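Local coordinates for hypothetical protein Aq_1549 (Aquifex aeolicus, PDB 2E8E) that is of unproven function but probably reduces peroxides through a cysteine pair, as other peroxiredoxins of the OsmC family do, at residues A[9-12]-A[13-17]; A[100-103]-A[104-108]. One frame throughout, in Å; residues are numbered along the deposited sequence.

Contact 1 closes the hairpin of strands 3-12 and 15-19, where the second subunit takes over part of the packing; contact 2 spans two turns of one helix, 95-109, set between helix 34-56 and the sheet containing strands 80-90 and 121-130. Both are partly buried, contact 1 farther out from the chain's centre. In contact 2, Ala-101, Val-102, Ser-105 and Thr-106 are buried while Lys-103, Glu-107 and Lys-108 are exposed. Their centres lie about 36 Å apart on opposite sides of the chain's centre. Chemistry follows the element: cross-strand amide bonds and a methyl over a ring in 9-17, bonds between successive helical turns, one carbonyl doubly gripped, in 100-108.

Contact 1: A[9-12]-A[13-17]; sequences ELSS and EATFL
Ser-11 N gives its proton to Thr-15 O at 2.8 Å, a nearly straight bond (170° at the hydrogen) in the middle of a beta hairpin, and both Ser-11 and Ser-12 stand against Thr-15 as a classic beta bulge. Glu-9 and Leu-17 form a hydrogen-bonded antiparallel pair beyond it, with Leu-17 N to Glu-9 O at 2.7 Å and Glu-9 N returning a bond to Leu-17 O. At the turn, Thr-15 N reaches Ser-12 O at 3.0 Å from above the carbonyl plane.

The bulge puts two serine hydroxyls around one threonine. Ser-12 OG lies 3.0 Å from Thr-15 CB, while Thr-15 CG2 sits 3.4 Å from Ser-11 OG. Thr-15 OG1, beside its own backbone N (chi1 -52°), folds back over the turn and donates to Glu-13 O from above the plane of that carbonyl; it also bonds to Lys-30 N, tying the hairpin end to the loop after strand 24-28.

Packing divides between the two faces of the hairpin. On one, Leu-17 CG rests 3.6 Å from Ser-11 CB. Away from it, the side chains of the non-hydrogen-bonded pair Leu-10 and Phe-16 start out in diverging directions, and Tyr-51 and Gly-47 of the second subunit pack on them respectively; Glu-9 also continues the sheet into that subunit. Leu-10 swings CG away from its backbone N (chi1 -158°) and comes back over the Phe-16 ring only at CD1, in a CH-pi contact with one face. The methyl is displaced toward the rim, 3.8 Å from Phe-16 CE1.

Contact 2: A[100-103]-A[104-108]; sequences QAVK and LSTEK
Val-102 O is gripped twice by Thr-106, the residue one turn on in the alpha helix: by the backbone N at 3.0 Å and by OG1 at 2.8 Å, the two donors arriving from opposite faces of the carbonyl plane. The hydroxyl gets there because OG1 lies between backbone N and carbonyl carbon (chi1 60°), folded back along the helix. A valine in its place would probably keep the amide bond but leave Val-102 O without its second donor. Thr-106 CG2 lies beside the hydroxyl, 3.3 Å from Val-102 O, and both residues pack on Ile-124 and Tyr-87 of the neighbouring sheet.

The surrounding bonds follow the helical pattern, Leu-104 N to Gln-100 O and Ser-105 N to Ala-101 O, before a wider pi-type turn at 105-108. On the buried side, Ala-101 meets helix 34-56, where Ser-105 OG bonds to Ser-46 and Asp-49.

Toward solvent, Lys-103 and Glu-107 run side by side in the same direction. Their opposite charges probably attract, yet Lys-103 NZ stays 4.6 Å from Glu-107 OE2, beyond a salt bridge; that carboxylate oxygen lies nearer the lysine's chain, 3.7 Å from Lys-103 CB.

Contact 1: A[9-12]-A[13-17]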
loop_
_atom_site.group_PDB
_atom_site.type_symbol
_atom_site.label_atom_id
_atom_site.label_comp_id
_atom_site.label_asym_id
_atom_site.label_seq_id
_atom_site.Cartn_x
_atom_site.Cartn_y
_atom_site.Cartn_z
ATOM N N GLU A 9 11.428 9.756 4.961
ATOM C CA GLU A 9 12.024 10.797 5.783
ATOM C C GLU A 9 10.932 11.808 6.113
ATOM O O GLU A 9 10.096 12.138 5.271
ATOM C CB GLU A 9 13.180 11.469 5.036
ATOM C CG GLU A 9 13.859 12.582 5.812
ATOM C CD GLU A 9 15.178 12.998 5.186
ATOM O OE1 GLU A 9 15.234 13.136 3.943
ATOM O OE2 GLU A 9 16.160 13.191 5.938
ATOM N N LEU A 10 10.927 12.286 7.353
ATOM C CA LEU A 10 9.930 13.245 7.790
ATOM C C LEU A 10 9.958 14.465 6.863
ATOM O O LEU A 10 11.030 14.980 6.535
ATOM C CB LEU A 10 10.223 13.646 9.237
ATOM C CG LEU A 10 9.110 14.218 10.112
ATOM C CD1 LEU A 10 7.962 13.219 10.231
ATOM C CD2 LEU A 10 9.692 14.535 11.489
ATOM N N SER A 11 8.777 14.906 6.432
ATOM C CA SER A 11 8.642 16.054 5.537
ATOM C C SER A 11 7.908 17.203 6.228
ATOM O O SER A 11 8.279 18.367 6.083
ATOM C CB SER A 11 7.887 15.645 4.270
ATOM O OG SER A 11 6.617 15.099 4.585
ATOM N N SER A 12 6.854 16.862 6.960
ATOM C CA SER A 12 6.067 17.830 7.715
ATOM C C SER A 12 5.529 17.070 8.924
ATOM O O SER A 12 5.895 15.913 9.131
ATOM C CB SER A 12 4.918 18.393 6.868
ATOM O OG SER A 12 3.987 17.391 6.500
ATOM N N GLU A 13 4.676 17.707 9.722
ATOM C CA GLU A 13 4.126 17.052 10.907
ATOM C C GLU A 13 3.525 15.690 10.576
ATOM O O GLU A 13 2.561 15.597 9.816
ATOM C CB GLU A 13 3.058 17.936 11.565
ATOM C CG GLU A 13 2.347 17.285 12.750
ATOM C CD GLU A 13 1.383 18.229 13.449
ATOM O OE1 GLU A 13 0.501 18.793 12.768
ATOM O OE2 GLU A 13 1.506 18.404 14.681
ATOM N N ALA A 14 4.109 14.643 11.154
ATOM C CA ALA A 14 3.650 13.270 10.957
ATOM C C ALA A 14 3.440 12.928 9.487
ATOM O O ALA A 14 2.500 12.217 9.138
ATOM C CB ALA A 14 2.356 13.038 11.731
ATOM N N THR A 15 4.326 13.431 8.635
ATOM C CA THR A 15 4.246 13.183 7.201
ATOM C C THR A 15 5.632 12.827 6.689
ATOM O O THR A 15 6.635 13.346 7.181
ATOM C CB THR A 15 3.698 14.416 6.474
ATOM O OG1 THR A 15 2.476 14.816 7.106
ATOM C CG2 THR A 15 3.418 14.099 5.009
ATOM N N PHE A 16 5.694 11.948 5.695
ATOM C CA PHE A 16 6.976 11.488 5.177
ATOM C C PHE A 16 7.160 11.578 3.677
ATOM O O PHE A 16 6.251 11.246 2.919
ATOM C CB PHE A 16 7.181 10.022 5.567
ATOM C CG PHE A 16 7.172 9.784 7.042
ATOM C CD1 PHE A 16 8.365 9.725 7.753
ATOM C CD2 PHE A 16 5.971 9.672 7.730
ATOM C CE1 PHE A 16 8.362 9.559 9.136
ATOM C CE2 PHE A 16 5.954 9.508 9.115
ATOM C CZ PHE A 16 7.157 9.453 9.817
ATOM N N LEU A 17 8.338 12.032 3.259
ATOM C CA LEU A 17 8.664 12.063 1.843
ATOM C C LEU A 17 9.155 10.635 1.641
ATOM O O LEU A 17 10.105 10.186 2.295
ATOM C CB LEU A 17 9.756 13.093 1.547
ATOM C CG LEU A 17 9.151 14.428 1.093
ATOM C CD1 LEU A 17 10.214 15.526 1.079
ATOM C CD2 LEU A 17 8.542 14.254 -0.299
#

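Contact 2: A[100-103]-A[104-108]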
loop_
_atom_site.group_PDB
_atom_site.type_symbol
_atom_site.label_atom_id
_atom_site.label_comp_id
_atom_site.label_asym_id
_atom_site.label_seq_id
_atom_site.Cartn_x
_atom_site.Cartn_y
_atom_site.Cartn_z
ATOM N N GLN A 100 -12.298 -13.860 -16.208
ATOM C CA GLN A 100 -11.083 -14.670 -16.136
ATOM C C GLN A 100 -9.888 -13.843 -15.664
ATOM O O GLN A 100 -9.064 -14.319 -14.883
ATOM C CB GLN A 100 -10.751 -15.274 -17.500
ATOM C CG GLN A 100 -11.699 -16.364 -17.961
ATOM C CD GLN A 100 -11.272 -16.964 -19.286
ATOM O OE1 GLN A 100 -10.173 -17.505 -19.408
ATOM N NE2 GLN A 100 -12.139 -16.868 -20.288
ATOM N N ALA A 101 -9.798 -12.610 -16.147
ATOM C CA ALA A 101 -8.700 -11.725 -15.770
ATOM C C ALA A 101 -8.780 -11.381 -14.286
ATOM O O ALA A 101 -7.769 -11.376 -13.587
ATOM C CB ALA A 101 -8.744 -10.451 -16.607
ATOM N N VAL A 102 -9.989 -11.093 -13.809
ATOM C CA VAL A 102 -10.185 -10.749 -12.406
ATOM C C VAL A 102 -9.905 -11.933 -11.483
ATOM O O VAL A 102 -9.280 -11.775 -10.431
ATOM C CB VAL A 102 -11.619 -10.229 -12.164
ATOM C CG1 VAL A 102 -11.880 -10.079 -10.674
ATOM C CG2 VAL A 102 -11.800 -8.884 -12.861
ATOM N N LYS A 103 -10.352 -13.124 -11.873
ATOM C CA LYS A 103 -10.112 -14.299 -11.044
ATOM C C LYS A 103 -8.640 -14.695 -11.007
ATOM O O LYS A 103 -8.107 -15.017 -9.944
ATOM C CB LYS A 103 -10.969 -15.475 -11.518
ATOM C CG LYS A 103 -12.450 -15.252 -11.272
ATOM C CD LYS A 103 -13.265 -16.489 -11.591
ATOM C CE LYS A 103 -14.739 -16.242 -11.332
ATOM N NZ LYS A 103 -14.974 -15.743 -9.949
ATOM N N LEU A 104 -7.976 -14.665 -12.159
ATOM C CA LEU A 104 -6.562 -15.013 -12.202
ATOM C C LEU A 104 -5.754 -14.033 -11.361
ATOM O O LEU A 104 -4.814 -14.421 -10.672
ATOM C CB LEU A 104 -6.043 -15.001 -13.637
ATOM C CG LEU A 104 -6.406 -16.237 -14.462
ATOM C CD1 LEU A 104 -5.949 -16.042 -15.902
ATOM C CD2 LEU A 104 -5.747 -17.467 -13.846
ATOM N N SER A 105 -6.124 -12.759 -11.419
ATOM C CA SER A 105 -5.418 -11.748 -10.647
ATOM C C SER A 105 -5.623 -11.942 -9.148
ATOM O O SER A 105 -4.662 -12.105 -8.395
ATOM C CB SER A 105 -5.887 -10.347 -11.049
ATOM O OG SER A 105 -5.248 -9.360 -10.251
ATOM N N THR A 106 -6.881 -11.942 -8.720
ATOM C CA THR A 106 -7.202 -12.080 -7.304
ATOM C C THR A 106 -6.859 -13.429 -6.683
ATOM O O THR A 106 -6.629 -13.516 -5.476
ATOM C CB THR A 106 -8.700 -11.793 -7.045
ATOM O OG1 THR A 106 -9.508 -12.708 -7.796
ATOM C CG2 THR A 106 -9.043 -10.368 -7.448
ATOM N N GLU A 107 -6.805 -14.481 -7.493
ATOM C CA GLU A 107 -6.510 -15.802 -6.955
ATOM C C GLU A 107 -5.094 -16.319 -7.187
ATOM O O GLU A 107 -4.686 -17.293 -6.552
ATOM C CB GLU A 107 -7.527 -16.816 -7.494
ATOM C CG GLU A 107 -8.939 -16.585 -6.973
ATOM C CD GLU A 107 -9.968 -17.501 -7.612
ATOM O OE1 GLU A 107 -9.776 -18.732 -7.581
ATOM O OE2 GLU A 107 -10.974 -16.985 -8.140
ATOM N N LYS A 108 -4.332 -15.679 -8.068
ATOM C CA LYS A 108 -2.982 -16.166 -8.334
ATOM C C LYS A 108 -1.860 -15.149 -8.522
ATOM O O LYS A 108 -0.773 -15.318 -7.975
ATOM C CB LYS A 108 -3.002 -17.095 -9.554
ATOM C CG LYS A 108 -1.625 -17.563 -9.998
ATOM C CD LYS A 108 -1.707 -18.596 -11.114
ATOM C CE LYS A 108 -0.324 -19.115 -11.480
ATOM N NZ LYS A 108 -0.381 -20.182 -12.523
#